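Local coordinates for glycosyl hydrolase, family 31/fibronectin type III domain protein (Clostridium perfringens, PDB 4UAP) that binds N-acetylgalactosamine as a calcium-bearing beta-sandwich, a family 32 carbohydrate-binding module of a family 31 glycoside hydrolase, at residues Met57-Asn62 against Ile145-Lys150. Residues are numbered along the deposited sequence; the frame is centred on the assembly and turned at random.
Sequences MTFEFN and IEFYEK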
ATOM      1  N   MET A  57      -4.428  -0.400  -5.214  1.00  6.10           N
ATOM      2  CA  MET A  57      -3.069  -0.649  -5.680  1.00  7.05           C
ATOM      3  C   MET A  57      -2.976  -2.108  -6.140  1.00  8.08           C
ATOM      4  O   MET A  57      -3.244  -3.024  -5.361  1.00  5.96           O
ATOM      5  CB  MET A  57      -2.054  -0.370  -4.564  1.00  4.26           C
ATOM      6  CG  MET A  57      -1.947   1.102  -4.126  1.00  7.85           C
ATOM      7  SD  MET A  57      -1.298   1.335  -2.430  1.00  1.82           S
ATOM      8  CE  MET A  57      -2.757   0.956  -1.461  1.00  9.23           C
ATOM      9  N   THR A  58      -2.612  -2.315  -7.402  1.00  5.91           N
ATOM     10  CA  THR A  58      -2.565  -3.660  -7.969  1.00  6.94           C
ATOM     11  C   THR A  58      -1.129  -4.137  -8.135  1.00  9.25           C
ATOM     12  O   THR A  58      -0.298  -3.434  -8.711  1.00  9.33           O
ATOM     13  CB  THR A  58      -3.273  -3.715  -9.325  1.00  7.35           C
ATOM     14  OG1 THR A  58      -4.648  -3.355  -9.143  1.00  7.43           O
ATOM     15  CG2 THR A  58      -3.177  -5.129  -9.940  1.00  8.48           C
ATOM     16  N   PHE A  59      -0.850  -5.334  -7.627  1.00  7.14           N
ATOM     17  CA  PHE A  59       0.487  -5.915  -7.694  1.00  6.35           C
ATOM     18  C   PHE A  59       0.443  -7.224  -8.471  1.00  9.40           C
ATOM     19  O   PHE A  59      -0.346  -8.112  -8.162  1.00  8.08           O
ATOM     20  CB  PHE A  59       1.045  -6.151  -6.292  1.00  4.72           C
ATOM     21  CG  PHE A  59       1.184  -4.884  -5.482  1.00  6.98           C
ATOM     22  CD1 PHE A  59       0.110  -4.385  -4.763  1.00  7.40           C
ATOM     23  CD2 PHE A  59       2.375  -4.180  -5.474  1.00  6.78           C
ATOM     24  CE1 PHE A  59       0.226  -3.209  -4.025  1.00  6.05           C
ATOM     25  CE2 PHE A  59       2.506  -3.007  -4.727  1.00  7.86           C
ATOM     26  CZ  PHE A  59       1.418  -2.525  -4.010  1.00  5.67           C
ATOM     27  N   GLU A  60       1.295  -7.335  -9.476  1.00  9.31           N
ATOM     28  CA  GLU A  60       1.319  -8.530 -10.300  1.00 15.06           C
ATOM     29  C   GLU A  60       2.715  -9.121 -10.358  1.00 17.50           C
ATOM     30  O   GLU A  60       3.718  -8.401 -10.335  1.00 14.97           O
ATOM     31  CB  GLU A  60       0.832  -8.219 -11.708  1.00 14.31           C
ATOM     32  CG  GLU A  60      -0.610  -7.804 -11.781  1.00 16.32           C
ATOM     33  CD  GLU A  60      -0.997  -7.349 -13.171  1.00 30.71           C
ATOM     34  OE1 GLU A  60      -0.695  -6.183 -13.512  1.00 30.56           O
ATOM     35  OE2 GLU A  60      -1.591  -8.155 -13.925  1.00 33.54           O
ATOM     36  N   PHE A  61       2.765 -10.443 -10.422  1.00 13.95           N
ATOM     37  CA  PHE A  61       4.007 -11.150 -10.635  1.00 19.70           C
ATOM     38  C   PHE A  61       3.916 -11.750 -12.042  1.00 24.65           C
ATOM     39  O   PHE A  61       2.816 -12.039 -12.521  1.00 25.04           O
ATOM     40  CB  PHE A  61       4.209 -12.222  -9.560  1.00 18.17           C
ATOM     41  CG  PHE A  61       3.671 -11.833  -8.201  1.00 22.24           C
ATOM     42  CD1 PHE A  61       4.392 -10.990  -7.360  1.00 26.54           C
ATOM     43  CD2 PHE A  61       2.443 -12.313  -7.762  1.00 20.65           C
ATOM     44  CE1 PHE A  61       3.891 -10.635  -6.105  1.00 22.26           C
ATOM     45  CE2 PHE A  61       1.936 -11.968  -6.518  1.00 20.20           C
ATOM     46  CZ  PHE A  61       2.660 -11.123  -5.685  1.00 19.70           C
ATOM     47  N   ASN A  62       5.045 -11.929 -12.716  1.00 25.03           N
ATOM     48  CA  ASN A  62       5.001 -12.459 -14.081  1.00 28.42           C
ATOM     49  C   ASN A  62       4.639 -13.938 -14.121  1.00 25.09           C
ATOM     50  O   ASN A  62       4.331 -14.485 -15.184  1.00 22.66           O
ATOM     51  CB  ASN A  62       6.331 -12.229 -14.798  1.00 34.08           C
ATOM     52  CG  ASN A  62       7.523 -12.442 -13.897  1.00 31.60           C
ATOM     53  OD1 ASN A  62       7.586 -13.414 -13.144  1.00 42.83           O
ATOM     54  ND2 ASN A  62       8.474 -11.522 -13.961  1.00 39.15           N
ATOM     55  N   ILE A 145       5.552  -1.388   0.273  1.00  6.96           N
ATOM     56  CA  ILE A 145       4.872  -2.656   0.452  1.00  8.40           C
ATOM     57  C   ILE A 145       5.819  -3.731  -0.051  1.00 11.57           C
ATOM     58  O   ILE A 145       6.293  -3.651  -1.181  1.00  8.38           O
ATOM     59  CB  ILE A 145       3.517  -2.713  -0.294  1.00 10.34           C
ATOM     60  CG1 ILE A 145       2.571  -1.637   0.267  1.00  6.70           C
ATOM     61  CG2 ILE A 145       2.900  -4.115  -0.159  1.00  9.59           C
ATOM     62  CD1 ILE A 145       1.202  -1.525  -0.462  1.00  7.36           C
ATOM     63  N   GLU A 146       6.121  -4.699   0.814  1.00  8.91           N
ATOM     64  CA  GLU A 146       7.062  -5.785   0.515  1.00 10.96           C
ATOM     65  C   GLU A 146       6.363  -7.134   0.459  1.00 10.37           C
ATOM     66  O   GLU A 146       5.464  -7.398   1.257  1.00 11.97           O
ATOM     67  CB  GLU A 146       8.167  -5.850   1.578  1.00 11.12           C
ATOM     68  CG  GLU A 146       9.061  -4.640   1.613  1.00 13.44           C
ATOM     69  CD  GLU A 146      10.215  -4.812   2.565  1.00 21.30           C
ATOM     70  OE1 GLU A 146      10.090  -5.627   3.507  1.00 21.09           O
ATOM     71  OE2 GLU A 146      11.247  -4.135   2.371  1.00 26.12           O
ATOM     72  N   PHE A 147       6.798  -7.989  -0.464  1.00  8.63           N
ATOM     73  CA  PHE A 147       6.214  -9.321  -0.630  1.00 11.09           C
ATOM     74  C   PHE A 147       7.260 -10.386  -0.300  1.00 14.97           C
ATOM     75  O   PHE A 147       8.390 -10.326  -0.781  1.00 14.94           O
ATOM     76  CB  PHE A 147       5.674  -9.497  -2.061  1.00 11.87           C
ATOM     77  CG  PHE A 147       4.523  -8.579  -2.380  1.00 10.52           C
ATOM     78  CD1 PHE A 147       4.750  -7.250  -2.705  1.00 11.21           C
ATOM     79  CD2 PHE A 147       3.217  -9.035  -2.314  1.00 12.31           C
ATOM     80  CE1 PHE A 147       3.695  -6.392  -2.968  1.00  9.44           C
ATOM     81  CE2 PHE A 147       2.157  -8.196  -2.583  1.00 10.73           C
ATOM     82  CZ  PHE A 147       2.395  -6.865  -2.909  1.00 10.11           C
ATOM     83  N   TYR A 148       6.892 -11.338   0.547  1.00  9.17           N
ATOM     84  CA  TYR A 148       7.832 -12.369   0.992  1.00 12.27           C
ATOM     85  C   TYR A 148       7.426 -13.732   0.456  1.00 14.36           C
ATOM     86  O   TYR A 148       6.344 -14.236   0.769  1.00 11.77           O
ATOM     87  CB  TYR A 148       7.916 -12.401   2.519  1.00 14.39           C
ATOM     88  CG  TYR A 148       8.681 -11.234   3.093  1.00 14.50           C
ATOM     89  CD1 TYR A 148       8.067 -10.001   3.294  1.00 14.89           C
ATOM     90  CD2 TYR A 148      10.023 -11.361   3.419  1.00 17.82           C
ATOM     91  CE1 TYR A 148       8.774  -8.925   3.815  1.00 17.08           C
ATOM     92  CE2 TYR A 148      10.736 -10.303   3.938  1.00 22.58           C
ATOM     93  CZ  TYR A 148      10.115  -9.087   4.130  1.00 22.61           C
ATOM     94  OH  TYR A 148      10.843  -8.039   4.641  1.00 22.71           O
ATOM     95  N   GLU A 149       8.292 -14.321  -0.357  1.00 11.87           N
ATOM     96  CA  GLU A 149       7.987 -15.591  -1.003  1.00 17.00           C
ATOM     97  C   GLU A 149       8.234 -16.777  -0.062  1.00 20.33           C
ATOM     98  O   GLU A 149       9.148 -16.751   0.765  1.00 19.06           O
ATOM     99  CB  GLU A 149       8.816 -15.737  -2.286  1.00 17.35           C
ATOM    100  CG  GLU A 149       8.374 -16.892  -3.182  1.00 30.70           C
ATOM    101  CD  GLU A 149       9.137 -16.955  -4.501  1.00 34.51           C
ATOM    102  OE1 GLU A 149      10.182 -16.277  -4.637  1.00 39.57           O
ATOM    103  OE2 GLU A 149       8.682 -17.686  -5.406  1.00 38.48           O
ATOM    104  N   LYS A 150       7.411 -17.815  -0.181  1.00 20.90           N
ATOM    105  CA  LYS A 150       7.633 -19.031   0.586  1.00 24.07           C
ATOM    106  C   LYS A 150       8.816 -19.778  -0.016  1.00 36.23           C
ATOM    107  O   LYS A 150       8.735 -20.260  -1.152  1.00 33.59           O
ATOM    108  CB  LYS A 150       6.386 -19.915   0.606  1.00 22.78           C
ATOM    109  CG  LYS A 150       6.520 -21.173   1.476  1.00 27.79           C
ATOM    110  CD  LYS A 150       5.184 -21.899   1.593  1.00 28.23           C
ATOM    111  CE  LYS A 150       5.249 -23.117   2.509  1.00 30.33           C
ATOM    112  NZ  LYS A 150       6.109 -24.197   1.951  1.00 33.72           N
TER
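F147 lies over one face of the F59 ring and receives the edge of F61 on a face of its own, so three phenylalanines from two strands make an aromatic cluster in the core of a CBM32 beta-sandwich. On F59 the tip of F147 sits toward the rim rather than over the ring centre, with F147 CZ 3.5 Å from F59 CG. The two planes are inclined at 51°, an oblique pairing that is neither a parallel stack nor a T-shape. F61 gives the second pairing, a true edge-to-face one: the planes stand at 80° with the centroids 5.7 Å apart, and F61 CZ reaches within 4.0 Å of F147 CD2.

Strands 57-61 and 145-149 belong to different sheets and run in roughly the same direction, with their axes 10.6 Å from each other at the closest point. No hydrogen bond links the two segments; apolar side chains alone bridge the gap. The side chains of F59 and F147 cross at about a right angle between the sheets. Within its own sheet, 57-61 pairs with strands 6-9 and 125-133. I6 touches both F59 and F147, while L67 of strand 64-74 packs against F61.

Toward the start of both segments I145 takes over from F147 as the partner across the gap, and here the contact approaches the calcium site, the I145 side chain lying about 8 Å from the bound ion. M57 closes this end loosely, its SD 4.3 Å from I145 CD1. The same methyl is extended on a trans chain (chi2 176°) to the far end of the F59 ring, where I145 CD1 meets F59 CZ at 3.7 Å.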